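Local coordinates for PA1221 (Pseudomonas aeruginosa, PDB 4DG8), which binds adenosine monophosphate as a member of the AMP-binding (ANL) family and probably also carries, nearer its C terminus, a phosphopantetheine attachment site, at residues D67-H72 and L94-L99; I107-P112 and L141-V146; R121-R126 and A167-S172; S211-D216 and L220-A225. One frame throughout, in Å; residues are numbered along the deposited sequence.

From the N terminus, interaction 1 comes first: helix 88-99 folds back on helix 55-72, closing a loop that contains strand 79-83, against which both helices pack. Interactions 2 and 3 then cross, because their segments alternate: 107-112 opens, 121-126 follows, 141-146 closes the first contact and 167-172 the second. They tie the loop and helix after strand 103-106 to the edge and the interior of one seven-stranded mixed sheet. Interaction 4 is a short closure of a loop onto the helix that follows it. Packing joins it to interaction 1, where Leu-94 touches Leu-213 and Ile-222, and to interaction 3, where Tyr-168 touches Asp-216.

Interaction 1: residues D67-H72 and L94-L99; sequences DYLLEH and LLAILL
Leu-69 points from its helix toward Ala-96 and Ile-97, and a single methyl, CD1, makes the contact. It meets backbone as well as side chains: CD1 is 3.6 Å from Ala-96 O and equally 3.6 Å from Ile-97 N, so the methyl sits against the peptide that joins the two residues. Chi1 is -59°, and chi2 of -175° sets CD1 anti to CA, so this methyl extends furthest from the backbone toward helix 88-99. Ala-96 also faces the partner helix, its CB being 4.1 Å from Leu-69 CD1. Ile-97 behaves differently. Its CB is directed away, yet CG1 lies on the side of its backbone N and thereby flanks the same methyl at 3.7 Å from Leu-69 CD1. Ala-96 O, touched by the methyl only in van der Waals contact, accepts a hydrogen bond from Ser-100 OG. Within helix 55-72, His-72 ND1 makes a weak bond to Tyr-68 O, bent at 122°. Toward the sheet, Leu-69 and Ile-97 both touch Leu-80, which places helices 55-72 and 88-99 on one face of strand 79-83. This is side-by-side helix packing on the parallel part of a mixed sheet, helix 88-99 being the connection of the beta-alpha-beta unit from strand 79-83 to strand 103-106.

Interaction 2: residues I107-P112 and L141-V146; sequences IDLKQP and LPCVPV
Both methyls of Leu-109 are used against the second segment: CD1 meets Cys-143 and CD2 chiefly Leu-141. CD1 presses on sulfur, 3.6 Å from Cys-143 SG, whereas CD2 lies alongside the other leucine, 3.8 Å from Leu-141 CD1. The same CD2 is 4.1 Å from Cys-143 SG, so the sulfur rests against both branches of the fork. Leu-109 and Leu-141 run past each other in opposite directions, which makes their contact lateral. This fit of methyls and sulfur is tight only locally, since all three residues are partly exposed and the contact lies at the surface. Leu-109 CG, beside the backbone N at chi1 -74°, projects the fork from a type I turn across to the strand. That strand, 143-145, is an edge strand of the mixed sheet and pairs in parallel with strand 125-130; the contact joins it to the loop that leads from strand 103-106 into helix 113-123. Asn-116 and Ala-117 touch Leu-141, and Tyr-83 touches Leu-109. The other side of the turn is polar and looser. Lys-110 is exposed, and its side chain is modelled only as far as CG. The backbone N of Lys-110 donates to Asp-108 OD1 over 2.9 Å, meeting the oxygen 36° out of the carboxylate plane, an Asx turn. Gln-111 NE2 makes a weak, long bond of 3.4 Å to Asp-108 OD2, while Gln-111 OE1 accepts from Thr-481 N.

Interaction 3: residues R121-R126 and A167-S172; sequences RQVDCR and AYINFS
Val-123 overlaps the outer corner of the Phe-171 ring, its CG1 lying 3.5 Å from Phe-171 CZ along an oblique approach. The same methyl turns to the neighbouring strand residue as well: CG1 is 3.7 Å from Ile-169 CD1, and Val-123 CB is just as near, at 3.7 Å from Ile-169 CD1. The valine and the isoleucine reach toward each other and meet tip to tip, whereas valine and phenylalanine come in from opposite directions. Ile-169 and Phe-171 stand two residues apart on the strand, so both project to the same face of the sheet, and the valine is received by the pair. Gln-122 contributes its first carbon alone: CB stands at the ring edge, near its plane and 4.1 Å from Phe-171 CZ. Beyond it the chain bends at chi2 (-63°), which takes the amide away from the ring to hydrogen bonds with Asn-376 and Glu-118. After the helix the backbone turns at Asp-124, whose positive phi of 57° belongs to a Schellman motif; the bond from Asp-124 N to Arg-121 O is weak at 3.2 Å. On the sheet Leu-105 and Ala-181, from the two strands flanking 166-172, each touch both Val-123 and Phe-171, so the valine is packed across three strands. The Phe-171 side chain is about 10 Å from the bound adenosine monophosphate, so it does not touch it. Such apolar packing of a helix end on the face of a largely parallel sheet is characteristic of the layered alpha/beta architecture of AMP-binding enzymes.

Interaction 4: residues S211-D216 and L220-A225; sequences SPLSFD and LEIWGA
Glu-221 grips Ser-211 with both carboxylate oxygens, and its conformation explains how. CG lies beside the backbone N (chi1 -65°) and the chain then runs extended, delivering the carboxylate across to the serine. Ser-211 OG in turn lies beside its own backbone N (chi1 -52°), which lets hydroxyl and N-H face the same carboxylate. Glu-221 OE1 accepts with its syn lone pair from Ser-211 N over 2.9 Å, although the bond is bent, at 131°; a weak second branch reaches Glu-221 OE2 at 3.5 Å. The hydroxyl forms the shorter bond, from Ser-211 OG to Glu-221 OE2 at 2.5 Å, tilted out of the carboxylate plane. With Asn-210 N also donating to OE1, three donors hold the buried carboxylate. Ser-211 OG further bonds to a butanediol, probably a crystallisation molecule. These bonds fold the loop back over the first turns of helix 217-226, which directly follows it. Within the loop, a type I turn runs from Pro-212 to Phe-215. From this turn Leu-213 brings its end in, and its CD2 meets Ile-222 CD1 at 3.7 Å, the two side chains crossing at about a right angle. Leu-94 of helix 88-99 touches both. The other branch of Ile-222, CG2, lies 4.0 Å above the plane of the Trp-223 ring. Asp-216 sets off away from the helix; its OD1 accepts from Thr-316 N, and its side chain is about 4 Å from the bound adenosine monophosphate.

Interaction 1: residues D67-H72 and L94-L99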
# COMPACT_ATOMS: atom_id res chain seq x y z
N ASP A 67 7.45 12.08 23.46
CA ASP A 67 7.81 12.10 24.86
C ASP A 67 6.93 11.11 25.61
O ASP A 67 7.41 10.31 26.44
CB ASP A 67 7.65 13.49 25.46
CG ASP A 67 8.72 14.45 25.01
OD1 ASP A 67 9.79 13.97 24.59
OD2 ASP A 67 8.48 15.68 25.09
N TYR A 68 5.64 11.16 25.31
CA TYR A 68 4.71 10.17 25.91
C TYR A 68 5.05 8.69 25.52
O TYR A 68 5.13 7.77 26.39
CB TYR A 68 3.28 10.56 25.54
CG TYR A 68 2.25 9.50 25.84
CD1 TYR A 68 1.57 9.47 27.05
CD2 TYR A 68 1.95 8.52 24.90
CE1 TYR A 68 0.63 8.50 27.32
CE2 TYR A 68 1.02 7.54 25.15
CZ TYR A 68 0.35 7.53 26.36
OH TYR A 68 -0.58 6.55 26.61
N LEU A 69 5.25 8.45 24.23
CA LEU A 69 5.57 7.11 23.76
C LEU A 69 6.83 6.56 24.43
O LEU A 69 6.89 5.40 24.84
CB LEU A 69 5.74 7.10 22.24
CG LEU A 69 4.55 7.56 21.40
CD1 LEU A 69 4.85 7.37 19.91
CD2 LEU A 69 3.28 6.80 21.82
N LEU A 70 7.86 7.40 24.52
CA LEU A 70 9.11 6.97 25.11
C LEU A 70 8.93 6.72 26.60
O LEU A 70 9.58 5.85 27.16
CB LEU A 70 10.21 7.99 24.87
CG LEU A 70 10.69 7.93 23.42
CD1 LEU A 70 11.62 9.07 23.06
CD2 LEU A 70 11.31 6.56 23.11
N GLU A 71 8.05 7.49 27.23
CA GLU A 71 7.77 7.24 28.64
C GLU A 71 7.19 5.84 28.85
O GLU A 71 7.58 5.14 29.78
CB GLU A 71 6.84 8.29 29.25
CG GLU A 71 6.39 7.90 30.65
CD GLU A 71 5.62 8.99 31.36
OE1 GLU A 71 4.71 9.59 30.74
OE2 GLU A 71 5.93 9.24 32.55
N HIS A 72 6.28 5.42 27.98
CA HIS A 72 5.75 4.05 28.06
C HIS A 72 6.72 3.00 27.49
O HIS A 72 6.83 1.91 28.03
CB HIS A 72 4.41 3.93 27.34
CG HIS A 72 3.31 4.74 27.96
ND1 HIS A 72 3.50 6.02 28.42
CD2 HIS A 72 2.00 4.45 28.16
CE1 HIS A 72 2.36 6.49 28.89
NE2 HIS A 72 1.44 5.56 28.75
N LEU A 94 2.18 9.20 13.37
CA LEU A 94 3.16 8.44 12.59
C LEU A 94 4.56 9.00 12.84
O LEU A 94 5.53 8.24 13.01
CB LEU A 94 2.85 8.49 11.09
CG LEU A 94 1.50 7.93 10.64
CD1 LEU A 94 1.42 8.01 9.12
CD2 LEU A 94 1.32 6.48 11.10
N LEU A 95 4.67 10.33 12.85
CA LEU A 95 6.00 10.90 13.06
C LEU A 95 6.50 10.64 14.49
O LEU A 95 7.68 10.41 14.70
CB LEU A 95 6.03 12.41 12.73
CG LEU A 95 7.36 13.15 12.89
CD1 LEU A 95 8.45 12.51 12.00
CD2 LEU A 95 7.19 14.65 12.56
N ALA A 96 5.60 10.73 15.48
CA ALA A 96 6.01 10.56 16.87
C ALA A 96 6.47 9.11 17.12
O ALA A 96 7.46 8.85 17.84
CB ALA A 96 4.87 10.93 17.80
N ILE A 97 5.77 8.18 16.48
CA ILE A 97 6.15 6.77 16.53
C ILE A 97 7.54 6.61 15.94
O ILE A 97 8.42 6.04 16.59
CB ILE A 97 5.14 5.86 15.82
CG1 ILE A 97 3.90 5.67 16.71
CG2 ILE A 97 5.75 4.47 15.57
CD1 ILE A 97 2.61 5.36 15.94
N LEU A 98 7.77 7.14 14.74
CA LEU A 98 9.11 7.01 14.15
C LEU A 98 10.23 7.66 14.98
O LEU A 98 11.31 7.09 15.13
CB LEU A 98 9.13 7.56 12.73
CG LEU A 98 8.16 6.85 11.77
CD1 LEU A 98 8.44 7.37 10.38
CD2 LEU A 98 8.34 5.34 11.84
N LEU A 99 9.95 8.85 15.50
CA LEU A 99 10.87 9.58 16.38
C LEU A 99 11.28 8.77 17.60
O LEU A 99 12.38 8.95 18.14
CB LEU A 99 10.22 10.87 16.88
CG LEU A 99 10.18 12.08 15.93
CD1 LEU A 99 9.26 13.20 16.48
CD2 LEU A 99 11.60 12.60 15.72

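Interaction 2: residues I107-P112 and L141-V146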
# COMPACT_ATOMS: atom_id res chain seq x y z
N ILE A 107 -4.57 -0.06 12.45
CA ILE A 107 -5.57 -0.93 13.04
C ILE A 107 -6.95 -0.33 12.79
O ILE A 107 -7.22 0.80 13.20
CB ILE A 107 -5.36 -1.12 14.56
CG1 ILE A 107 -4.03 -1.83 14.85
CG2 ILE A 107 -6.52 -1.92 15.17
CD1 ILE A 107 -4.00 -3.28 14.40
N ASP A 108 -7.81 -1.08 12.10
CA ASP A 108 -9.15 -0.59 11.85
C ASP A 108 -10.07 -1.15 12.94
O ASP A 108 -10.46 -2.32 12.90
CB ASP A 108 -9.60 -1.05 10.46
CG ASP A 108 -10.98 -0.54 10.09
OD1 ASP A 108 -11.70 -0.06 10.99
OD2 ASP A 108 -11.35 -0.65 8.91
N LEU A 109 -10.47 -0.27 13.86
CA LEU A 109 -11.24 -0.68 15.03
C LEU A 109 -12.68 -1.08 14.67
O LEU A 109 -13.40 -1.62 15.51
CB LEU A 109 -11.19 0.42 16.12
CG LEU A 109 -9.84 0.50 16.87
CD1 LEU A 109 -9.78 1.66 17.83
CD2 LEU A 109 -9.55 -0.80 17.62
N LYS A 110 -13.06 -0.87 13.42
CA LYS A 110 -14.37 -1.31 12.95
C LYS A 110 -14.33 -2.74 12.40
O LYS A 110 -15.36 -3.28 12.03
CB LYS A 110 -14.94 -0.35 11.91
CG LYS A 110 -15.24 1.05 12.45
N GLN A 111 -13.14 -3.35 12.35
CA GLN A 111 -13.03 -4.77 12.04
C GLN A 111 -13.38 -5.57 13.29
O GLN A 111 -13.40 -5.00 14.38
CB GLN A 111 -11.61 -5.12 11.58
CG GLN A 111 -11.20 -4.46 10.27
CD GLN A 111 -12.16 -4.78 9.14
OE1 GLN A 111 -12.72 -5.88 9.07
NE2 GLN A 111 -12.37 -3.82 8.25
N PRO A 112 -13.68 -6.88 13.15
CA PRO A 112 -13.98 -7.71 14.32
C PRO A 112 -12.82 -7.72 15.31
O PRO A 112 -11.67 -7.92 14.92
CB PRO A 112 -14.16 -9.11 13.72
CG PRO A 112 -14.64 -8.85 12.32
CD PRO A 112 -13.88 -7.61 11.88
N LEU A 141 -8.86 -4.27 23.39
CA LEU A 141 -7.58 -3.97 22.76
C LEU A 141 -6.96 -2.77 23.46
O LEU A 141 -7.67 -1.94 24.01
CB LEU A 141 -7.76 -3.68 21.27
CG LEU A 141 -8.32 -4.81 20.40
CD1 LEU A 141 -8.86 -4.27 19.08
CD2 LEU A 141 -7.28 -5.91 20.15
N PRO A 142 -5.62 -2.69 23.45
CA PRO A 142 -4.94 -1.64 24.24
C PRO A 142 -4.92 -0.28 23.53
O PRO A 142 -3.95 0.05 22.87
CB PRO A 142 -3.51 -2.20 24.42
CG PRO A 142 -3.31 -3.12 23.23
CD PRO A 142 -4.68 -3.64 22.82
N CYS A 143 -6.01 0.47 23.67
CA CYS A 143 -6.20 1.76 22.99
C CYS A 143 -6.11 2.92 23.95
O CYS A 143 -6.55 2.82 25.08
CB CYS A 143 -7.58 1.84 22.36
SG CYS A 143 -7.77 1.05 20.78
N VAL A 144 -5.56 4.03 23.47
CA VAL A 144 -5.61 5.28 24.22
C VAL A 144 -6.11 6.41 23.32
O VAL A 144 -5.79 6.45 22.14
CB VAL A 144 -4.23 5.66 24.80
CG1 VAL A 144 -3.77 4.59 25.76
CG2 VAL A 144 -3.19 5.87 23.69
N PRO A 145 -6.94 7.30 23.88
CA PRO A 145 -7.45 8.45 23.11
C PRO A 145 -6.32 9.43 22.86
O PRO A 145 -5.68 9.88 23.80
CB PRO A 145 -8.49 9.07 24.06
CG PRO A 145 -7.99 8.71 25.44
CD PRO A 145 -7.29 7.38 25.31
N VAL A 146 -6.11 9.80 21.61
CA VAL A 146 -4.90 10.55 21.30
C VAL A 146 -5.01 12.02 21.71
O VAL A 146 -4.01 12.66 21.98
CB VAL A 146 -4.49 10.40 19.82
CG1 VAL A 146 -5.26 11.39 18.94
CG2 VAL A 146 -2.99 10.59 19.67

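Interaction 3: residues R121-R126 and A167-S172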
# COMPACT_ATOMS: atom_id res chain seq x y z
N ARG A 121 -1.35 -9.63 18.38
CA ARG A 121 -0.48 -10.68 18.90
C ARG A 121 0.61 -11.05 17.90
O ARG A 121 1.77 -11.24 18.27
CB ARG A 121 -1.29 -11.91 19.27
CG ARG A 121 -0.56 -12.88 20.21
CD ARG A 121 -1.42 -14.12 20.50
NE ARG A 121 -1.65 -14.94 19.32
CZ ARG A 121 -0.76 -15.83 18.85
NH1 ARG A 121 0.40 -15.99 19.47
NH2 ARG A 121 -1.03 -16.55 17.77
N GLN A 122 0.26 -11.16 16.62
CA GLN A 122 1.22 -11.61 15.62
C GLN A 122 2.44 -10.71 15.62
O GLN A 122 3.56 -11.19 15.55
CB GLN A 122 0.61 -11.67 14.21
CG GLN A 122 -0.30 -12.88 13.98
CD GLN A 122 0.45 -14.21 14.10
OE1 GLN A 122 1.52 -14.38 13.52
NE2 GLN A 122 -0.09 -15.13 14.88
N VAL A 123 2.20 -9.40 15.68
CA VAL A 123 3.31 -8.44 15.70
C VAL A 123 3.70 -7.81 17.05
O VAL A 123 4.49 -6.87 17.11
CB VAL A 123 3.14 -7.36 14.64
CG1 VAL A 123 3.11 -8.02 13.28
CG2 VAL A 123 1.87 -6.57 14.90
N ASP A 124 3.08 -8.29 18.13
CA ASP A 124 3.33 -7.74 19.46
C ASP A 124 3.04 -6.23 19.51
O ASP A 124 3.80 -5.46 20.10
CB ASP A 124 4.74 -8.08 19.94
CG ASP A 124 4.90 -7.90 21.44
OD1 ASP A 124 3.88 -7.97 22.16
OD2 ASP A 124 6.04 -7.68 21.89
N CYS A 125 1.93 -5.81 18.92
CA CYS A 125 1.54 -4.41 18.97
C CYS A 125 1.13 -4.10 20.40
O CYS A 125 0.20 -4.69 20.93
CB CYS A 125 0.36 -4.15 18.04
SG CYS A 125 -0.21 -2.42 18.05
N ARG A 126 1.84 -3.15 21.01
CA ARG A 126 1.73 -2.93 22.45
C ARG A 126 0.59 -2.00 22.83
O ARG A 126 0.05 -2.08 23.92
CB ARG A 126 3.05 -2.40 23.03
CG ARG A 126 4.30 -3.20 22.60
CD ARG A 126 4.38 -4.57 23.26
NE ARG A 126 4.66 -4.46 24.69
CZ ARG A 126 5.85 -4.19 25.21
NH1 ARG A 126 6.90 -4.01 24.42
NH2 ARG A 126 6.00 -4.12 26.53
N ALA A 167 10.33 0.95 10.26
CA ALA A 167 9.36 2.05 10.27
C ALA A 167 7.88 1.62 10.45
O ALA A 167 7.08 2.27 11.14
CB ALA A 167 9.52 2.92 9.03
N TYR A 168 7.49 0.55 9.79
CA TYR A 168 6.09 0.13 9.88
C TYR A 168 5.87 -1.32 9.52
O TYR A 168 6.73 -1.97 8.92
CB TYR A 168 5.16 1.06 9.07
CG TYR A 168 5.36 1.05 7.57
CD1 TYR A 168 4.85 0.01 6.79
CD2 TYR A 168 6.00 2.10 6.93
CE1 TYR A 168 5.03 0.01 5.41
CE2 TYR A 168 6.17 2.11 5.55
CZ TYR A 168 5.69 1.07 4.79
OH TYR A 168 5.86 1.10 3.42
N ILE A 169 4.69 -1.81 9.88
CA ILE A 169 4.26 -3.12 9.44
C ILE A 169 2.98 -3.03 8.60
O ILE A 169 2.04 -2.33 8.97
CB ILE A 169 4.02 -4.06 10.64
CG1 ILE A 169 5.35 -4.34 11.33
CG2 ILE A 169 3.32 -5.37 10.17
CD1 ILE A 169 5.24 -5.13 12.60
N ASN A 170 2.95 -3.73 7.47
CA ASN A 170 1.72 -3.89 6.70
C ASN A 170 1.39 -5.37 6.59
O ASN A 170 2.25 -6.17 6.23
CB ASN A 170 1.85 -3.32 5.28
CG ASN A 170 1.77 -1.80 5.25
OD1 ASN A 170 1.88 -1.13 6.29
ND2 ASN A 170 1.60 -1.24 4.05
N PHE A 171 0.16 -5.73 6.89
CA PHE A 171 -0.20 -7.15 6.84
C PHE A 171 -0.58 -7.52 5.40
O PHE A 171 -1.23 -6.73 4.70
CB PHE A 171 -1.34 -7.47 7.79
CG PHE A 171 -0.89 -7.81 9.19
CD1 PHE A 171 -0.39 -9.07 9.48
CD2 PHE A 171 -0.98 -6.88 10.22
CE1 PHE A 171 0.03 -9.39 10.77
CE2 PHE A 171 -0.57 -7.20 11.51
CZ PHE A 171 -0.07 -8.45 11.79
N SER A 172 -0.13 -8.70 4.96
CA SER A 172 -0.49 -9.20 3.64
C SER A 172 -1.30 -10.50 3.72
O SER A 172 -0.92 -11.45 4.41
CB SER A 172 0.74 -9.39 2.76
OG SER A 172 0.37 -9.91 1.50

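Interaction 4: residues S211-D216 and L220-A225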
# COMPACT_ATOMS: atom_id res chain seq x y z
N SER A 211 -5.14 7.13 0.26
CA SER A 211 -4.94 5.71 0.58
C SER A 211 -4.82 5.45 2.08
O SER A 211 -3.99 6.05 2.74
CB SER A 211 -3.69 5.19 -0.12
OG SER A 211 -3.73 5.47 -1.51
N PRO A 212 -5.66 4.55 2.63
CA PRO A 212 -5.55 4.28 4.07
C PRO A 212 -4.20 3.67 4.42
O PRO A 212 -3.54 3.10 3.53
CB PRO A 212 -6.68 3.27 4.32
CG PRO A 212 -7.69 3.58 3.25
CD PRO A 212 -6.85 3.93 2.04
N LEU A 213 -3.80 3.77 5.68
CA LEU A 213 -2.48 3.29 6.12
C LEU A 213 -2.27 1.77 6.04
O LEU A 213 -1.17 1.28 6.30
CB LEU A 213 -2.18 3.77 7.53
CG LEU A 213 -1.92 5.25 7.74
CD1 LEU A 213 -2.05 5.57 9.25
CD2 LEU A 213 -0.54 5.65 7.16
N SER A 214 -3.32 1.02 5.72
CA SER A 214 -3.16 -0.42 5.54
C SER A 214 -2.53 -0.71 4.17
O SER A 214 -2.11 -1.84 3.89
CB SER A 214 -4.50 -1.12 5.69
OG SER A 214 -5.48 -0.46 4.91
N PHE A 215 -2.45 0.31 3.32
CA PHE A 215 -1.76 0.18 2.04
C PHE A 215 -0.46 0.98 1.99
O PHE A 215 -0.43 2.15 2.40
CB PHE A 215 -2.66 0.66 0.90
CG PHE A 215 -4.05 0.12 0.98
CD1 PHE A 215 -4.37 -1.11 0.41
CD2 PHE A 215 -5.05 0.85 1.60
CE1 PHE A 215 -5.67 -1.61 0.48
CE2 PHE A 215 -6.35 0.35 1.67
CZ PHE A 215 -6.66 -0.88 1.11
N ASP A 216 0.58 0.40 1.40
CA ASP A 216 1.84 1.14 1.33
C ASP A 216 1.87 2.21 0.24
O ASP A 216 2.88 2.88 0.05
CB ASP A 216 3.10 0.23 1.28
CG ASP A 216 3.22 -0.55 -0.03
OD1 ASP A 216 4.20 -1.30 -0.17
OD2 ASP A 216 2.33 -0.40 -0.90
N LEU A 220 3.99 6.56 0.04
CA LEU A 220 4.31 7.57 -0.97
C LEU A 220 3.52 8.87 -0.71
O LEU A 220 4.08 9.98 -0.77
CB LEU A 220 3.99 7.05 -2.37
CG LEU A 220 4.13 8.10 -3.47
CD1 LEU A 220 5.58 8.57 -3.57
CD2 LEU A 220 3.64 7.51 -4.78
N GLU A 221 2.22 8.74 -0.47
CA GLU A 221 1.40 9.94 -0.32
C GLU A 221 1.87 10.85 0.82
O GLU A 221 1.91 12.07 0.70
CB GLU A 221 -0.06 9.57 -0.13
CG GLU A 221 -0.66 8.89 -1.35
CD GLU A 221 -2.04 8.33 -1.10
OE1 GLU A 221 -2.61 8.59 -0.01
OE2 GLU A 221 -2.54 7.62 -1.99
N ILE A 222 2.22 10.23 1.94
CA ILE A 222 2.62 10.96 3.12
C ILE A 222 4.08 11.37 3.07
O ILE A 222 4.40 12.57 3.07
CB ILE A 222 2.32 10.15 4.38
CG1 ILE A 222 0.80 9.93 4.48
CG2 ILE A 222 2.88 10.85 5.64
CD1 ILE A 222 0.36 8.79 5.43
N TRP A 223 4.97 10.38 3.01
CA TRP A 223 6.39 10.70 3.09
C TRP A 223 6.94 11.34 1.82
O TRP A 223 7.91 12.08 1.87
CB TRP A 223 7.18 9.46 3.53
CG TRP A 223 6.66 8.97 4.84
CD1 TRP A 223 5.95 7.83 5.07
CD2 TRP A 223 6.75 9.65 6.10
NE1 TRP A 223 5.60 7.74 6.40
CE2 TRP A 223 6.08 8.85 7.06
CE3 TRP A 223 7.33 10.86 6.51
CZ2 TRP A 223 5.99 9.20 8.42
CZ3 TRP A 223 7.24 11.22 7.87
CH2 TRP A 223 6.58 10.38 8.80
N GLY A 224 6.31 11.09 0.68
CA GLY A 224 6.71 11.79 -0.53
C GLY A 224 6.61 13.31 -0.36
O GLY A 224 7.46 14.06 -0.84
N ALA A 225 5.54 13.77 0.28
CA ALA A 225 5.43 15.18 0.67
C ALA A 225 6.40 15.57 1.77
O ALA A 225 7.25 16.46 1.57
CB ALA A 225 4.01 15.48 1.15